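Local coordinates for Lin1840 protein (Listeria innocua serovar 6a, PDB 4ZOC) that probably hydrolyses terminal, non-reducing beta-D-glucosyl residues to release beta-D-glucose, as a family 3 glycoside hydrolase of beta-1,2-glucan metabolism, at residues 435-440 against 444-449. The protein carries 2 engineered substitutions. Sequence-based numbering, arbitrary orientation. Where two conformers were deposited one is given.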
# COMPACT_ATOMS: atom_id res chain seq x y z
N VAL A 435 8.97 -38.34 12.82
CA VAL A 435 9.43 -37.55 13.93
C VAL A 435 8.67 -36.21 13.88
O VAL A 435 8.95 -35.36 13.02
CB VAL A 435 10.93 -37.22 13.86
CG1 VAL A 435 11.44 -36.46 15.07
CG2 VAL A 435 11.80 -38.50 13.72
N SER A 436 7.75 -36.02 14.83
CA SER A 436 6.98 -34.80 14.97
C SER A 436 7.81 -33.78 15.68
O SER A 436 8.61 -34.13 16.57
CB SER A 436 5.71 -35.07 15.81
OG SER A 436 4.97 -33.91 16.00
N THR A 437 7.68 -32.52 15.29
CA THR A 437 8.33 -31.44 15.98
C THR A 437 7.28 -30.39 16.21
O THR A 437 6.17 -30.49 15.63
CB THR A 437 9.50 -30.82 15.17
OG1 THR A 437 9.05 -30.26 13.92
CG2 THR A 437 10.56 -31.83 14.90
N GLU A 438 7.60 -29.43 17.06
CA GLU A 438 6.70 -28.33 17.41
C GLU A 438 6.70 -27.24 16.33
O GLU A 438 7.67 -27.08 15.58
CB GLU A 438 7.09 -27.72 18.75
CG GLU A 438 6.91 -28.64 19.97
CD GLU A 438 7.24 -27.91 21.24
OE1 GLU A 438 8.43 -27.66 21.52
OE2 GLU A 438 6.29 -27.51 21.92
N TYR A 439 5.59 -26.50 16.25
CA TYR A 439 5.50 -25.43 15.23
C TYR A 439 6.54 -24.34 15.36
O TYR A 439 6.92 -23.74 14.32
CB TYR A 439 4.11 -24.78 15.33
CG TYR A 439 2.99 -25.55 14.68
CD1 TYR A 439 2.33 -26.57 15.34
CD2 TYR A 439 2.67 -25.33 13.35
CE1 TYR A 439 1.27 -27.23 14.78
CE2 TYR A 439 1.63 -25.99 12.77
CZ TYR A 439 0.94 -26.98 13.50
OH TYR A 439 -0.12 -27.60 12.92
N THR A 440 7.01 -24.02 16.57
CA THR A 440 7.88 -22.86 16.73
C THR A 440 9.25 -23.16 17.39
O THR A 440 9.98 -22.25 17.75
CB THR A 440 7.14 -21.76 17.54
OG1 THR A 440 6.95 -22.20 18.90
CG2 THR A 440 5.80 -21.44 16.92
N GLU A 444 17.62 -29.60 20.51
CA GLU A 444 18.69 -30.61 20.29
C GLU A 444 18.16 -32.04 20.22
O GLU A 444 18.58 -32.83 19.37
CB GLU A 444 19.82 -30.47 21.31
CG GLU A 444 20.45 -29.07 21.29
CD GLU A 444 21.01 -28.76 19.91
OE1 GLU A 444 21.77 -29.59 19.41
OE2 GLU A 444 20.63 -27.75 19.27
N GLU A 445 17.20 -32.33 21.06
CA GLU A 445 16.61 -33.63 21.09
C GLU A 445 15.92 -33.91 19.74
O GLU A 445 15.99 -35.03 19.22
CB GLU A 445 15.65 -33.69 22.30
CG GLU A 445 15.02 -35.08 22.45
CD GLU A 445 14.08 -35.19 23.65
OE1 GLU A 445 13.88 -34.24 24.42
OE2 GLU A 445 13.47 -36.27 23.80
N ASP A 446 15.20 -32.91 19.19
CA ASP A 446 14.48 -33.07 17.90
C ASP A 446 15.51 -33.40 16.83
O ASP A 446 15.30 -34.23 15.97
CB ASP A 446 13.87 -31.72 17.50
CG ASP A 446 12.63 -31.33 18.27
OD1 ASP A 446 11.92 -32.19 18.84
OD2 ASP A 446 12.37 -30.08 18.28
N LYS A 447 16.65 -32.70 16.85
CA LYS A 447 17.66 -32.87 15.83
C LYS A 447 18.26 -34.27 15.88
O LYS A 447 18.44 -34.88 14.86
CB LYS A 447 18.79 -31.82 15.95
CG LYS A 447 18.43 -30.37 15.56
CD LYS A 447 19.63 -29.53 15.85
CE LYS A 447 19.34 -28.13 15.45
NZ LYS A 447 20.49 -27.28 15.82
N VAL A 448 18.50 -34.78 17.08
CA VAL A 448 18.98 -36.13 17.23
C VAL A 448 17.97 -37.11 16.67
O VAL A 448 18.33 -37.99 15.90
CB VAL A 448 19.33 -36.43 18.71
CG1 VAL A 448 19.47 -37.93 18.95
CG2 VAL A 448 20.62 -35.70 19.09
N ALA A 449 16.69 -36.90 16.96
CA ALA A 449 15.66 -37.82 16.52
C ALA A 449 15.43 -37.73 15.01
O ALA A 449 15.22 -38.75 14.35
CB ALA A 449 14.38 -37.55 17.27
O HOH W 1 10.20 -28.81 18.07
O HOH W 2 10.71 -28.93 21.04
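Val435 packs with both methyl groups against Ala449, and this is the tight part of the contact. Val435 CG1 meets Ala449 CB at 3.8 Å. Val435 CG2 rests near the helix backbone, 3.5 Å from Ala449 O. With chi1 at -176°, Val435 holds CG1 anti to the backbone N, facing the Ala449 methyl, and CG2 beside that N, facing the Ala449 carbonyl oxygen. Thr437 continues the packing. Its methyl CG2 approaches the carboxylate carbon Asp446 CG at 4.0 Å, the two side chains crossing at a slant. This is van der Waals contact.

No direct hydrogen bond joins 435-440 to 444-449. Water takes over on the looser side. One water accepts from Glu438 N at 2.9 Å. It also lies very close to Asp446 OD2, and the shortness of that approach makes the second bond doubtful. In the conformer given for Glu438, another water lies 2.7 Å from Glu438 OE1, but a bridge from there to Asp446 is doubtful too.

The contact folds helix 444-456 back on the end of strand 432-436, a beta-loop-alpha step at the surface of the family 3 C-terminal domain. Strand 432-436 is an outermost strand of its mixed sheet. Val435 is backbone hydrogen-bonded to Leu395 and Gly397 of the parallel neighbour strand 393-397. Val435 also touches Val450 and Ala453 of helix 444-456, while Thr437 reaches Leu489 of helix 484-494.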